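Local structure of uracil-DNA glycosylase (Nitratifractor salsuginis, 5X3G) at residues 58-66 / 160-171; 114-125 / 230-238. The protein belongs to the uracil-DNA glycosylase superfamily of DNA repair proteins, with a compact alpha/beta fold built round a four-stranded parallel sheet. One frame throughout, in Å; residues are numbered along the deposited sequence.

Contact 1: 58-66 / 160-171; sequences RLLAAFSTL and ERSGVLLLNMAL
Leu-59, Ala-62, Phe-63 and Leu-66 pack against Leu-171, Leu-165, Leu-166 and the C-terminal end of helix 152-161 at Glu-160 in a buried, mainly apolar contact, which lays the loop preceding strand 73-77 along the edge of strand 164-168 that faces away from strand 73-77. No direct hydrogen bond joins the segments. Leu-165 places CD1 over one face of the Phe-63 ring, 4.1 Å from the centroid and 16° off the normal, a CH-pi contact offset toward the rim; with CG anti to the backbone N (chi1 -179°), the side chain, whose CB does not point at the loop, carries its methyls to the ring. Trp-27 meets the same phenyl ring edge-to-face. Ala-62 sits where the backbones come close, and its short side chain lets CB lie 3.3 Å from Leu-166 O.

Strand 164-168 is an outermost member of the parallel sheet in the superfamily's alpha/beta fold. Helix 152-161, just before it, ends in a Schellman motif with Gly-163 at the C-prime position (phi 78°, readily adopted by glycine). Leu-66 spans this turn with its two methyls, CD2 reaching Glu-160 O at 3.3 Å and CD1 reaching Val-164 O at 3.4 Å.

Three waters bridge polar atoms of the two segments. One donates to both Ala-62 O and Glu-160 OE2 and accepts from Leu-66 N; Glu-160 OE1 is salt-bridged to Arg-156, which probably helps a carboxylate to be tolerated in this buried place. A second links Ala-62 O with Val-164 O and Leu-166 N. Beyond the strand, a third bridges Leu-59 O and Leu-171 O. Leu-60 CD2 meets Leu-171 CD1 at 3.6 Å.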
# COMPACT_ATOMS: atom_id res chain seq x y z
N ARG A 58 1.91 8.26 11.36
CA ARG A 58 2.09 7.42 10.18
C ARG A 58 0.78 7.05 9.49
O ARG A 58 0.82 6.37 8.46
CB ARG A 58 2.83 6.13 10.56
CG ARG A 58 4.30 6.12 10.24
CD ARG A 58 5.09 5.64 11.44
NE ARG A 58 6.48 5.39 11.11
CZ ARG A 58 7.47 5.40 12.01
NH1 ARG A 58 7.20 5.66 13.28
NH2 ARG A 58 8.71 5.15 11.62
N LEU A 59 -0.36 7.47 10.03
CA LEU A 59 -1.65 7.06 9.48
C LEU A 59 -1.76 7.39 8.00
O LEU A 59 -2.39 6.65 7.23
CB LEU A 59 -2.79 7.74 10.25
CG LEU A 59 -3.03 7.25 11.68
CD1 LEU A 59 -4.03 8.14 12.40
CD2 LEU A 59 -3.51 5.80 11.67
N LEU A 60 -1.13 8.48 7.57
CA LEU A 60 -1.23 8.98 6.20
C LEU A 60 0.11 8.93 5.47
O LEU A 60 0.35 9.72 4.56
CB LEU A 60 -1.77 10.41 6.20
CG LEU A 60 -3.09 10.64 6.92
CD1 LEU A 60 -3.29 12.13 7.18
CD2 LEU A 60 -4.25 10.09 6.11
N ALA A 61 0.99 8.00 5.86
CA ALA A 61 2.32 7.93 5.27
C ALA A 61 2.26 7.70 3.76
O ALA A 61 3.20 8.08 3.04
CB ALA A 61 3.14 6.84 5.94
N ALA A 62 1.19 7.08 3.27
CA ALA A 62 1.04 6.86 1.84
C ALA A 62 0.89 8.17 1.06
O ALA A 62 1.13 8.18 -0.15
CB ALA A 62 -0.16 5.96 1.57
N PHE A 63 0.52 9.26 1.73
CA PHE A 63 0.36 10.56 1.10
C PHE A 63 1.54 11.49 1.34
O PHE A 63 1.49 12.65 0.93
CB PHE A 63 -0.92 11.24 1.60
CG PHE A 63 -2.17 10.41 1.42
CD1 PHE A 63 -3.01 10.63 0.33
CD2 PHE A 63 -2.53 9.44 2.34
CE1 PHE A 63 -4.17 9.88 0.16
CE2 PHE A 63 -3.68 8.69 2.18
CZ PHE A 63 -4.50 8.91 1.09
N SER A 64 2.60 11.01 2.00
CA SER A 64 3.66 11.89 2.48
C SER A 64 4.70 12.23 1.42
O SER A 64 5.59 13.04 1.70
CB SER A 64 4.36 11.25 3.69
OG SER A 64 4.96 10.02 3.34
N THR A 65 4.62 11.64 0.23
CA THR A 65 5.57 11.96 -0.83
C THR A 65 4.83 12.32 -2.11
O THR A 65 5.07 13.39 -2.69
CB THR A 65 6.52 10.79 -1.08
OG1 THR A 65 7.13 10.40 0.16
CG2 THR A 65 7.60 11.19 -2.07
N LEU A 66 3.94 11.44 -2.56
CA LEU A 66 3.14 11.72 -3.74
C LEU A 66 2.27 12.95 -3.53
O LEU A 66 1.73 13.18 -2.45
CB LEU A 66 2.25 10.51 -4.07
CG LEU A 66 2.88 9.25 -4.64
CD1 LEU A 66 1.85 8.13 -4.68
CD2 LEU A 66 3.44 9.51 -6.03
N GLU A 160 6.37 4.52 -5.16
CA GLU A 160 5.95 5.91 -5.26
C GLU A 160 6.50 6.59 -6.52
O GLU A 160 5.81 7.43 -7.11
CB GLU A 160 6.37 6.67 -4.00
CG GLU A 160 5.61 6.20 -2.77
CD GLU A 160 6.02 6.91 -1.50
OE1 GLU A 160 7.24 7.10 -1.30
OE2 GLU A 160 5.13 7.27 -0.70
N ARG A 161 7.71 6.23 -6.95
CA ARG A 161 8.24 6.75 -8.20
C ARG A 161 7.34 6.39 -9.38
O ARG A 161 7.20 7.17 -10.32
CB ARG A 161 9.65 6.22 -8.46
CG ARG A 161 10.75 6.86 -7.63
CD ARG A 161 12.11 6.39 -8.11
NE ARG A 161 13.22 7.13 -7.53
CZ ARG A 161 13.82 6.81 -6.39
NH1 ARG A 161 13.41 5.75 -5.71
NH2 ARG A 161 14.82 7.54 -5.94
N SER A 162 6.73 5.21 -9.33
CA SER A 162 5.81 4.76 -10.36
C SER A 162 4.39 5.29 -10.16
O SER A 162 3.49 4.89 -10.89
CB SER A 162 5.79 3.23 -10.42
OG SER A 162 7.07 2.74 -10.80
N GLY A 163 4.19 6.18 -9.18
CA GLY A 163 2.90 6.82 -9.00
C GLY A 163 1.87 5.96 -8.31
O GLY A 163 0.67 6.14 -8.55
N VAL A 164 2.29 5.04 -7.46
CA VAL A 164 1.39 4.11 -6.80
C VAL A 164 1.09 4.61 -5.40
O VAL A 164 2.00 4.74 -4.57
CB VAL A 164 1.98 2.69 -6.77
CG1 VAL A 164 1.08 1.75 -5.96
CG2 VAL A 164 2.16 2.18 -8.19
N LEU A 165 -0.18 4.92 -5.15
CA LEU A 165 -0.67 5.22 -3.81
C LEU A 165 -1.02 3.92 -3.12
O LEU A 165 -1.95 3.22 -3.54
CB LEU A 165 -1.89 6.15 -3.88
CG LEU A 165 -2.51 6.58 -2.55
CD1 LEU A 165 -1.58 7.50 -1.78
CD2 LEU A 165 -3.85 7.25 -2.80
N LEU A 166 -0.27 3.58 -2.07
CA LEU A 166 -0.45 2.32 -1.35
C LEU A 166 -1.49 2.54 -0.26
O LEU A 166 -1.18 2.90 0.87
CB LEU A 166 0.89 1.86 -0.78
CG LEU A 166 1.96 1.58 -1.83
CD1 LEU A 166 3.35 1.55 -1.20
CD2 LEU A 166 1.67 0.27 -2.55
N LEU A 167 -2.75 2.29 -0.60
CA LEU A 167 -3.89 2.72 0.20
C LEU A 167 -4.59 1.52 0.83
O LEU A 167 -5.11 0.65 0.12
CB LEU A 167 -4.87 3.51 -0.67
CG LEU A 167 -6.14 4.02 0.01
CD1 LEU A 167 -5.79 4.93 1.18
CD2 LEU A 167 -7.03 4.74 -1.00
N ASN A 168 -4.61 1.48 2.16
CA ASN A 168 -5.39 0.50 2.90
C ASN A 168 -6.84 0.97 3.04
O ASN A 168 -7.11 2.17 3.10
CB ASN A 168 -4.79 0.26 4.29
CG ASN A 168 -3.67 -0.77 4.28
OD1 ASN A 168 -3.72 -1.75 3.53
ND2 ASN A 168 -2.66 -0.56 5.10
N MSE A 169 -7.76 0.01 3.09
CA MSE A 169 -9.19 0.31 3.19
C MSE A 169 -9.52 1.02 4.50
O MSE A 169 -10.35 1.93 4.54
CB MSE A 169 -10.03 -0.96 3.05
CG MSE A 169 -9.98 -1.57 1.66
SE MSE A 169 -10.80 -0.42 0.33
CE MSE A 169 -12.24 -1.60 -0.23
N ALA A 170 -8.87 0.58 5.58
CA ALA A 170 -8.84 1.29 6.85
C ALA A 170 -7.39 1.63 7.18
O ALA A 170 -6.50 0.81 6.95
CB ALA A 170 -9.47 0.47 7.98
N LEU A 171 -7.16 2.82 7.71
CA LEU A 171 -5.81 3.31 7.95
C LEU A 171 -5.26 2.95 9.32
O LEU A 171 -4.10 3.27 9.61
CB LEU A 171 -5.74 4.83 7.76
CG LEU A 171 -6.17 5.37 6.40
CD1 LEU A 171 -5.84 6.86 6.30
CD2 LEU A 171 -5.52 4.60 5.26
O HOH W 1 -2.37 3.71 7.92
O HOH W 2 3.57 9.23 -0.97
O HOH W 3 1.94 5.29 -1.42

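Contact 2: 114-125 / 230-238; sequences TSLRNFIKMALV and HPYNHTFIV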
# COMPACT_ATOMS: atom_id res chain seq x y z
N THR A 114 4.75 -13.79 3.22
CA THR A 114 4.41 -14.59 2.05
C THR A 114 4.12 -13.73 0.82
O THR A 114 4.71 -13.92 -0.25
CB THR A 114 3.21 -15.47 2.37
OG1 THR A 114 3.45 -16.16 3.61
CG2 THR A 114 2.97 -16.49 1.27
N SER A 115 3.21 -12.77 0.97
CA SER A 115 2.80 -11.97 -0.18
C SER A 115 3.97 -11.20 -0.77
O SER A 115 4.16 -11.18 -2.00
CB SER A 115 1.67 -11.02 0.22
OG SER A 115 0.49 -11.75 0.52
N LEU A 116 4.79 -10.59 0.08
CA LEU A 116 5.95 -9.85 -0.41
C LEU A 116 6.99 -10.79 -1.00
O LEU A 116 7.65 -10.44 -1.99
CB LEU A 116 6.55 -9.01 0.71
CG LEU A 116 5.89 -7.63 0.84
CD1 LEU A 116 6.06 -7.08 2.24
CD2 LEU A 116 6.44 -6.68 -0.21
N ARG A 117 7.16 -11.97 -0.40
CA ARG A 117 8.04 -12.98 -0.98
C ARG A 117 7.67 -13.27 -2.43
O ARG A 117 8.49 -13.13 -3.35
CB ARG A 117 7.98 -14.26 -0.14
CG ARG A 117 8.86 -15.40 -0.63
CD ARG A 117 8.77 -16.63 0.28
NE ARG A 117 7.53 -17.37 0.10
CZ ARG A 117 6.68 -17.69 1.07
NH1 ARG A 117 6.93 -17.32 2.32
NH2 ARG A 117 5.58 -18.37 0.80
N ASN A 118 6.40 -13.62 -2.66
CA ASN A 118 5.98 -13.98 -4.01
C ASN A 118 5.98 -12.78 -4.94
O ASN A 118 6.28 -12.93 -6.13
CB ASN A 118 4.60 -14.64 -3.97
CG ASN A 118 4.62 -15.99 -3.28
OD1 ASN A 118 5.61 -16.72 -3.35
ND2 ASN A 118 3.52 -16.34 -2.62
N PHE A 119 5.67 -11.59 -4.43
CA PHE A 119 5.71 -10.39 -5.27
C PHE A 119 7.13 -10.08 -5.72
O PHE A 119 7.35 -9.69 -6.87
CB PHE A 119 5.11 -9.19 -4.53
CG PHE A 119 5.06 -7.94 -5.36
CD1 PHE A 119 3.94 -7.65 -6.12
CD2 PHE A 119 6.11 -7.04 -5.38
CE1 PHE A 119 3.87 -6.50 -6.89
CE2 PHE A 119 6.05 -5.89 -6.15
CZ PHE A 119 4.93 -5.62 -6.90
N ILE A 120 8.10 -10.25 -4.83
CA ILE A 120 9.49 -9.96 -5.17
C ILE A 120 10.02 -10.99 -6.16
O ILE A 120 10.72 -10.65 -7.12
CB ILE A 120 10.35 -9.89 -3.90
CG1 ILE A 120 10.00 -8.64 -3.09
CG2 ILE A 120 11.82 -9.92 -4.26
CD1 ILE A 120 10.63 -8.62 -1.71
N LYS A 121 9.70 -12.27 -5.95
CA LYS A 121 10.05 -13.27 -6.96
C LYS A 121 9.41 -12.95 -8.30
O LYS A 121 10.05 -13.08 -9.35
CB LYS A 121 9.64 -14.67 -6.49
CG LYS A 121 10.47 -15.22 -5.35
CD LYS A 121 10.00 -16.61 -4.96
CE LYS A 121 10.73 -17.13 -3.75
NZ LYS A 121 10.28 -18.51 -3.41
N MSE A 122 8.14 -12.54 -8.29
CA MSE A 122 7.41 -12.15 -9.50
C MSE A 122 8.15 -11.03 -10.23
O MSE A 122 8.32 -11.08 -11.44
CB MSE A 122 5.97 -11.71 -9.15
CG MSE A 122 5.09 -11.26 -10.33
SE MSE A 122 5.50 -9.48 -11.06
CE MSE A 122 5.03 -8.38 -9.52
N ALA A 123 8.58 -10.02 -9.47
CA ALA A 123 9.29 -8.90 -10.09
C ALA A 123 10.63 -9.34 -10.65
O ALA A 123 11.05 -8.88 -11.72
CB ALA A 123 9.47 -7.77 -9.07
N LEU A 124 11.33 -10.24 -9.95
CA LEU A 124 12.58 -10.78 -10.48
C LEU A 124 12.35 -11.55 -11.78
O LEU A 124 13.22 -11.54 -12.66
CB LEU A 124 13.25 -11.68 -9.44
CG LEU A 124 13.87 -10.98 -8.24
CD1 LEU A 124 14.36 -12.01 -7.23
CD2 LEU A 124 15.01 -10.06 -8.68
N VAL A 125 11.21 -12.22 -11.91
CA VAL A 125 10.92 -12.92 -13.17
C VAL A 125 10.59 -11.91 -14.27
O VAL A 125 11.12 -11.98 -15.38
CB VAL A 125 9.77 -13.93 -12.97
CG1 VAL A 125 9.33 -14.50 -14.32
CG2 VAL A 125 10.20 -15.03 -12.02
N HIS A 230 -4.20 -12.57 -5.87
CA HIS A 230 -3.50 -12.01 -4.72
C HIS A 230 -2.10 -12.60 -4.62
O HIS A 230 -1.91 -13.81 -4.79
CB HIS A 230 -4.28 -12.28 -3.43
CG HIS A 230 -3.83 -11.44 -2.28
ND1 HIS A 230 -2.69 -11.71 -1.56
CD2 HIS A 230 -4.37 -10.32 -1.72
CE1 HIS A 230 -2.54 -10.80 -0.61
NE2 HIS A 230 -3.55 -9.95 -0.69
N PRO A 231 -1.08 -11.77 -4.35
CA PRO A 231 0.30 -12.28 -4.31
C PRO A 231 0.56 -13.29 -3.20
O PRO A 231 1.63 -13.92 -3.20
CB PRO A 231 1.14 -11.01 -4.11
CG PRO A 231 0.19 -10.02 -3.49
CD PRO A 231 -1.14 -10.32 -4.10
N TYR A 232 -0.38 -13.47 -2.27
CA TYR A 232 -0.23 -14.53 -1.27
C TYR A 232 -0.09 -15.90 -1.93
O TYR A 232 0.56 -16.79 -1.38
CB TYR A 232 -1.41 -14.51 -0.31
CG TYR A 232 -1.29 -15.46 0.87
CD1 TYR A 232 -0.83 -15.02 2.10
CD2 TYR A 232 -1.66 -16.80 0.75
CE1 TYR A 232 -0.72 -15.88 3.17
CE2 TYR A 232 -1.55 -17.67 1.81
CZ TYR A 232 -1.08 -17.20 3.02
OH TYR A 232 -0.98 -18.07 4.09
N ASN A 233 -0.67 -16.07 -3.11
CA ASN A 233 -0.64 -17.34 -3.81
C ASN A 233 0.68 -17.48 -4.57
O ASN A 233 1.10 -16.56 -5.27
CB ASN A 233 -1.82 -17.43 -4.77
CG ASN A 233 -3.15 -17.24 -4.06
OD1 ASN A 233 -3.79 -16.19 -4.19
ND2 ASN A 233 -3.58 -18.25 -3.31
N HIS A 234 1.33 -18.63 -4.42
CA HIS A 234 2.61 -18.84 -5.09
C HIS A 234 2.48 -18.73 -6.61
O HIS A 234 3.42 -18.29 -7.28
CB HIS A 234 3.20 -20.20 -4.70
CG HIS A 234 2.25 -21.34 -4.85
ND1 HIS A 234 2.22 -22.14 -5.97
CD2 HIS A 234 1.29 -21.82 -4.03
CE1 HIS A 234 1.29 -23.07 -5.83
NE2 HIS A 234 0.71 -22.89 -4.66
N THR A 235 1.31 -19.10 -7.15
CA THR A 235 1.09 -18.98 -8.59
C THR A 235 1.26 -17.54 -9.08
O THR A 235 1.60 -17.32 -10.25
CB THR A 235 -0.30 -19.50 -8.95
OG1 THR A 235 -1.25 -19.01 -8.00
CG2 THR A 235 -0.32 -21.03 -8.94
N PHE A 236 1.05 -16.56 -8.20
CA PHE A 236 1.27 -15.16 -8.54
C PHE A 236 2.65 -14.94 -9.16
O PHE A 236 2.81 -14.04 -9.99
CB PHE A 236 1.13 -14.28 -7.30
CG PHE A 236 1.28 -12.80 -7.57
CD1 PHE A 236 0.20 -12.04 -7.98
CD2 PHE A 236 2.50 -12.17 -7.39
CE1 PHE A 236 0.33 -10.69 -8.21
CE2 PHE A 236 2.65 -10.82 -7.63
CZ PHE A 236 1.56 -10.07 -8.04
N ILE A 237 3.64 -15.75 -8.78
CA ILE A 237 4.99 -15.55 -9.29
C ILE A 237 5.03 -15.68 -10.81
O ILE A 237 5.79 -14.96 -11.48
CB ILE A 237 5.97 -16.53 -8.61
CG1 ILE A 237 5.97 -16.32 -7.09
CG2 ILE A 237 7.38 -16.36 -9.15
CD1 ILE A 237 6.74 -17.38 -6.33
N VAL A 238 4.21 -16.56 -11.38
CA VAL A 238 4.22 -16.73 -12.83
C VAL A 238 2.90 -16.24 -13.42
O VAL A 238 2.47 -16.72 -14.47
CB VAL A 238 4.49 -18.19 -13.22
CG1 VAL A 238 5.92 -18.58 -12.84
CG2 VAL A 238 3.50 -19.12 -12.54
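Helix 114-125 comes close to the 230-238 segment at two places, Ser-115 with Tyr-232 (CA to CA 4.1 Å) and Met-122 with Ile-237 (CA to CA 4.2 Å). The first falls in a type I turn from His-230 to Asn-233, the second at the end of the 3-10 segment 234-237. Asn-118 lies in the middle of the helix face, and its ND2 donates to Pro-231 O at 3.1 Å. That bond lies in the carbonyl plane and almost in the plane of the amide, with an N-H...O angle of 153°. The other end of the amide, OD1, is covered by Ile-237 CD1 at 3.3 Å, and the two side chains meet at about a right angle.

Phe-236 fills the apolar part of the interface. Pro-231 CB sits over the centre of one ring face, while Phe-236 CE2 touches Phe-119 CD1 at 3.7 Å and CG of Met-122, a selenomethionine, also at 3.7 Å. The Met-122 chain, bent at chi2 and chi3, curls back so that its CE also meets Phe-236 and lies over a face of Phe-119. Branched Ile-237 spreads along the helix, CD1 against the Lys-121 methylene CD and CG2 against Val-125.

At the other end, Thr-114 CG2 stands over a face of the Tyr-232 ring, 4.2 Å from its centroid. Small Ser-115 lets its OG approach CE1 at the edge of the His-230 imidazole (3.4 Å), while His-230 ND1 accepts from Tyr-232 N. The His-Pro sequence after strand 225-228 probably corresponds to the conserved His-Pro motif of the superfamily, whose loop borders the active-site pocket in relatives.

Overall arrangement
Contact 1 lies near the middle of the molecule, its centre about 6 Å from the centre of the chain, whereas contact 2 is farther out, at about 15 Å. Their centres are about 21 Å apart and their nearest atoms about 8 Å, so they do not touch. Along the sequence their segments alternate. The parallel sheet relates them: strand 164-168 of contact 1 is one of its outermost strands, and the 230-238 loop follows the other, 225-228. Both segments leave the sheet at the C-terminal ends of these strands, at Asn-168 and before His-230, the side where relatives in this superfamily form their active-site pocket.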